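Long-range contacts in succinate-semialdehyde dehydrogenase (PDB 4YWU), which probably oxidises succinic semialdehyde to succinate with a nicotinamide dinucleotide as hydride acceptor: residues E129-P134 and K155-C160; A259-T264 and P304-Q309. One frame throughout, in Å; residues are numbered along the deposited sequence.

Interaction 1 of 2, residues E129-P134 and K155-C160. With SSN (4-oxobutanoic acid), chain C; SO4 (sulfate ion), chain D.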
# COMPACT_ATOMS: atom_id res chain seq x y z
N GLU A 129 -17.76 -0.50 0.33
CA GLU A 129 -18.04 -1.04 1.64
C GLU A 129 -19.11 -2.12 1.68
O GLU A 129 -20.01 -2.15 0.83
CB GLU A 129 -18.41 0.11 2.58
CG GLU A 129 -17.32 1.19 2.69
CD GLU A 129 -15.93 0.59 2.96
OE1 GLU A 129 -15.83 -0.33 3.79
OE2 GLU A 129 -14.93 1.04 2.35
N PRO A 130 -19.02 -3.05 2.65
CA PRO A 130 -19.96 -4.16 2.82
C PRO A 130 -21.19 -3.82 3.65
O PRO A 130 -21.31 -2.73 4.20
CB PRO A 130 -19.10 -5.23 3.47
CG PRO A 130 -18.28 -4.40 4.40
CD PRO A 130 -17.85 -3.23 3.53
N TRP A 131 -22.10 -4.79 3.77
CA TRP A 131 -23.33 -4.58 4.52
C TRP A 131 -23.33 -4.96 6.00
O TRP A 131 -24.20 -4.50 6.74
CB TRP A 131 -24.48 -5.32 3.83
CG TRP A 131 -24.16 -6.76 3.55
CD1 TRP A 131 -23.72 -7.29 2.37
CD2 TRP A 131 -24.19 -7.84 4.49
NE1 TRP A 131 -23.47 -8.63 2.52
CE2 TRP A 131 -23.75 -9.00 3.81
CE3 TRP A 131 -24.54 -7.94 5.84
CZ2 TRP A 131 -23.65 -10.24 4.44
CZ3 TRP A 131 -24.44 -9.18 6.47
CH2 TRP A 131 -24.00 -10.32 5.76
N ASN A 132 -22.39 -5.78 6.45
CA ASN A 132 -22.42 -6.19 7.85
C ASN A 132 -22.32 -5.05 8.88
O ASN A 132 -22.70 -5.23 10.04
CB ASN A 132 -21.35 -7.27 8.10
CG ASN A 132 -19.94 -6.73 8.04
OD1 ASN A 132 -19.60 -5.94 7.16
ND2 ASN A 132 -19.10 -7.18 8.96
N PHE A 133 -21.82 -3.89 8.46
CA PHE A 133 -21.71 -2.72 9.33
C PHE A 133 -21.87 -1.50 8.44
O PHE A 133 -20.92 -0.75 8.20
CB PHE A 133 -20.35 -2.69 10.03
CG PHE A 133 -20.23 -3.68 11.15
CD1 PHE A 133 -20.93 -3.49 12.33
CD2 PHE A 133 -19.43 -4.81 11.02
CE1 PHE A 133 -20.84 -4.41 13.38
CE2 PHE A 133 -19.32 -5.73 12.06
CZ PHE A 133 -20.03 -5.54 13.24
N PRO A 134 -23.09 -1.27 7.96
CA PRO A 134 -23.46 -0.15 7.08
C PRO A 134 -22.78 1.18 7.37
O PRO A 134 -22.16 1.77 6.49
CB PRO A 134 -24.97 -0.08 7.25
CG PRO A 134 -25.34 -1.51 7.46
CD PRO A 134 -24.29 -1.97 8.44
N LYS A 155 -19.46 3.27 -2.86
CA LYS A 155 -20.20 2.24 -3.55
C LYS A 155 -20.47 1.26 -2.42
O LYS A 155 -19.57 0.55 -1.97
CB LYS A 155 -19.37 1.58 -4.64
CG LYS A 155 -20.18 0.73 -5.62
CD LYS A 155 -20.71 -0.54 -4.97
CE LYS A 155 -21.37 -1.44 -6.00
NZ LYS A 155 -22.01 -2.61 -5.36
N HIS A 156 -21.70 1.27 -1.93
CA HIS A 156 -22.11 0.42 -0.83
C HIS A 156 -22.77 -0.85 -1.34
O HIS A 156 -22.95 -1.03 -2.55
CB HIS A 156 -23.09 1.18 0.06
CG HIS A 156 -22.82 1.01 1.51
ND1 HIS A 156 -22.45 -0.20 2.06
CD2 HIS A 156 -22.89 1.89 2.54
CE1 HIS A 156 -22.30 -0.05 3.37
NE2 HIS A 156 -22.55 1.21 3.68
N ALA A 157 -23.13 -1.72 -0.41
CA ALA A 157 -23.78 -2.98 -0.75
C ALA A 157 -25.17 -2.70 -1.33
O ALA A 157 -25.80 -1.70 -0.98
CB ALA A 157 -23.90 -3.85 0.49
N SER A 158 -25.63 -3.57 -2.22
CA SER A 158 -26.93 -3.41 -2.85
C SER A 158 -28.09 -3.64 -1.89
O SER A 158 -29.18 -3.14 -2.14
CB SER A 158 -27.07 -4.38 -4.01
OG SER A 158 -27.03 -5.71 -3.54
N ILE A 159 -27.88 -4.39 -0.81
CA ILE A 159 -28.96 -4.65 0.13
C ILE A 159 -29.12 -3.61 1.23
O ILE A 159 -30.02 -3.72 2.07
CB ILE A 159 -28.85 -6.03 0.81
CG1 ILE A 159 -27.66 -6.06 1.77
CG2 ILE A 159 -28.74 -7.11 -0.24
CD1 ILE A 159 -27.63 -7.30 2.67
N CYS A 160 -28.25 -2.60 1.26
CA CYS A 160 -28.38 -1.56 2.27
C CYS A 160 -28.26 -0.15 1.67
O CYS A 160 -27.51 0.69 2.17
CB CYS A 160 -27.35 -1.77 3.38
SG CYS A 160 -25.64 -1.60 2.91
C1 SSN C . -15.88 -6.68 10.40
O1 SSN C . -15.37 -6.83 11.55
C2 SSN C . -15.46 -5.55 9.48
O2 SSN C . -16.75 -7.49 10.00
C3 SSN C . -14.86 -6.08 8.18
C4 SSN C . -13.43 -5.56 8.07
O4 SSN C . -12.51 -6.24 7.62
S SO4 D . -23.05 -5.83 -3.89
O1 SO4 D . -22.01 -5.09 -3.15
O2 SO4 D . -23.77 -4.92 -4.81
O3 SO4 D . -24.01 -6.40 -2.93
O4 SO4 D . -22.41 -6.90 -4.67
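In the nucleotide-binding half of the aldehyde dehydrogenase fold, Glu129 and His156 join the loops that leave the neighbouring parallel strands 124-128 and 152-155. The last rung of that pairing is Glu129 N to Lys155 O, 3.1 Å; beyond it the imidazole takes over. His156 NE2 donates to Pro134 O at 2.9 Å, nearly straight at 160° and within the ring plane. On the other nitrogen, Ala157 N donates to His156 ND1 at 3.0 Å, though Glu129 O also lies 3.4 Å from His156 ND1, a weak bond at most. Glu129 CB covers one face of the imidazole in a CH-pi contact and Cys160 SG the opposite face, so both in-plane bonds and both faces limit its rotation. This is a Rossmann-like arrangement, with the strand-to-helix loops at the C-terminal strand ends. There, Trp131 CG stands between the backbone N and the carbonyl carbon (chi1 51°), which presents the indole to Ile159. Ile159 CD1 sits over the five-membered ring, 3.9 Å from its centroid, while Ala157 CB meets the indole edge, 3.9 Å from Trp131 CD1. On the far side of 155-160, Lys155 NZ lies 3.0 Å from O2 of a sulfate, probably from the crystallisation liquor, and Ser158 OG 3.2 Å from sulfate O3, an anion site consistent with the cofactor-phosphate position of NADP-dependent relatives.

Interaction 2 of 2, residues A259-T264 and P304-Q309. With SSN (4-oxobutanoic acid), chain C.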
# COMPACT_ATOMS: atom_id res chain seq x y z
N ALA A 259 -25.18 -11.86 14.53
CA ALA A 259 -25.50 -13.20 14.05
C ALA A 259 -24.33 -13.92 13.37
O ALA A 259 -24.51 -14.71 12.44
CB ALA A 259 -26.70 -13.14 13.10
N GLY A 260 -23.11 -13.64 13.84
CA GLY A 260 -21.94 -14.28 13.28
C GLY A 260 -21.42 -13.68 11.98
O GLY A 260 -20.44 -14.17 11.41
N GLN A 261 -22.07 -12.63 11.51
CA GLN A 261 -21.66 -11.97 10.28
C GLN A 261 -20.63 -10.87 10.57
O GLN A 261 -20.86 -9.69 10.30
CB GLN A 261 -22.90 -11.39 9.59
CG GLN A 261 -23.97 -12.42 9.25
CD GLN A 261 -25.29 -11.78 8.87
OE1 GLN A 261 -25.87 -11.03 9.65
NE2 GLN A 261 -25.76 -12.07 7.66
N VAL A 262 -19.50 -11.27 11.13
CA VAL A 262 -18.44 -10.34 11.47
C VAL A 262 -17.13 -10.96 11.01
O VAL A 262 -16.81 -12.09 11.37
CB VAL A 262 -18.37 -10.11 12.99
CG1 VAL A 262 -17.44 -8.95 13.31
CG2 VAL A 262 -19.76 -9.86 13.53
N CYS A 263 -16.38 -10.22 10.19
CA CYS A 263 -15.11 -10.70 9.68
C CYS A 263 -14.21 -11.12 10.82
O CYS A 263 -13.40 -12.04 10.67
CB CYS A 263 -14.44 -9.62 8.83
SG CYS A 263 -15.40 -9.14 7.34
N THR A 264 -14.34 -10.46 11.97
CA THR A 264 -13.54 -10.82 13.13
C THR A 264 -14.29 -11.68 14.14
O THR A 264 -13.95 -11.73 15.33
CB THR A 264 -12.98 -9.56 13.85
OG1 THR A 264 -13.97 -8.53 13.86
CG2 THR A 264 -11.73 -9.07 13.14
N PRO A 304 -31.96 -12.12 12.12
CA PRO A 304 -31.98 -12.99 10.94
C PRO A 304 -30.78 -12.56 10.10
O PRO A 304 -30.21 -11.50 10.35
CB PRO A 304 -33.31 -12.65 10.29
CG PRO A 304 -33.45 -11.20 10.58
CD PRO A 304 -33.02 -11.10 12.04
N LEU A 305 -30.39 -13.36 9.12
CA LEU A 305 -29.26 -12.98 8.29
C LEU A 305 -29.70 -11.86 7.34
O LEU A 305 -30.89 -11.61 7.18
CB LEU A 305 -28.73 -14.18 7.51
CG LEU A 305 -28.37 -15.38 8.39
CD1 LEU A 305 -27.64 -16.40 7.55
CD2 LEU A 305 -27.49 -14.94 9.55
N SER A 306 -28.73 -11.20 6.73
CA SER A 306 -28.99 -10.07 5.84
C SER A 306 -29.77 -10.35 4.56
O SER A 306 -30.35 -9.42 3.97
CB SER A 306 -27.67 -9.38 5.49
OG SER A 306 -26.82 -10.26 4.78
N SER A 307 -29.80 -11.60 4.10
CA SER A 307 -30.53 -11.92 2.88
C SER A 307 -30.81 -13.40 2.74
O SER A 307 -30.21 -14.22 3.43
CB SER A 307 -29.75 -11.45 1.65
OG SER A 307 -28.67 -12.31 1.38
N ALA A 308 -31.72 -13.74 1.83
CA ALA A 308 -32.06 -15.13 1.58
C ALA A 308 -30.80 -15.87 1.16
O ALA A 308 -30.45 -16.90 1.74
CB ALA A 308 -33.10 -15.22 0.49
N GLN A 309 -30.10 -15.35 0.15
CA GLN A 309 -28.87 -15.96 -0.34
C GLN A 309 -27.88 -16.23 0.80
O GLN A 309 -27.20 -17.26 0.82
CB GLN A 309 -28.19 -15.04 -1.36
CG GLN A 309 -26.98 -15.67 -2.00
CD GLN A 309 -27.35 -16.93 -2.80
OE1 GLN A 309 -26.59 -17.91 -2.83
NE2 GLN A 309 -28.51 -16.90 -3.45
C1 SSN C . -15.88 -6.68 10.40
O1 SSN C . -15.37 -6.83 11.55
C2 SSN C . -15.46 -5.55 9.48
O2 SSN C . -16.75 -7.49 10.00
C3 SSN C . -14.86 -6.08 8.18
C4 SSN C . -13.43 -5.56 8.07
O4 SSN C . -12.51 -6.24 7.62
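Gln261 and Leu305 lie aslant one another, and their crossing carries most of the contact. The glutamine CG is anti to the carbonyl carbon (chi1 -58°), and with chi2 at 167° the chain runs out extended, sending the amide across the gap. Its CD comes 3.9 Å from Leu305 CD2 and 4.1 Å from Ser306 N, so the flat end rests beside a methyl branch on one part and the peptide of the next residue on another. Leu305 turns the same branch to Ala259: CD2 is 4.1 Å from Ala259 CB, a plain apolar touch. One leucine methyl therefore serves two partners on 259-264. The two segments bury just 169 Å² together.

Gln261 is also the centre of an inverse gamma turn, with a weak bond from Val262 N to Gly260 O at 3.1 Å. Past this turn the chain reaches the ligand: Cys263 N donates to O2 of 4-oxobutanoic acid at 2.8 Å and 155°, while Thr264 OG1 is bonded weakly to its O1 at 3.2 Å. Both are carboxylate oxygens, and O2 occupies a place probably equivalent to the family's oxyanion hole. The aldehyde end is turned elsewhere, with Cys263 SG nearest to ligand C3 at 3.2 Å, so the pose is not that of a substrate ready for attack.

Ser307 N-caps helix 308-323 through Ala310 N, and Leu305 packs onto Ala310 and Val314 of that helix. The contact thus sets the loop between helix 244-256 and strand 268-272 against the entrance to helix 308-323.

Interaction 1 is the larger, at 357 Å² against 169 Å², but only partly buried; all five residues that touch in interaction 2 are buried. The first joins loops following adjacent strands of one sheet and combines directional imidazole bonds with CH-pi contacts, whereas the second lays a glutamine side chain against a leucine branch and a peptide before a helix start. They touch directly: Ile159 CD1 lies 3.5 Å from Ser306 CB, and Asn132 CB 3.3 Å from Gln261 O. Both also reach one carboxylate oxygen of 4-oxobutanoic acid, O2, bonded weakly by Asn132 ND2 and more firmly by Cys263 N; it probably sits where the family would hold the aldehyde oxygen.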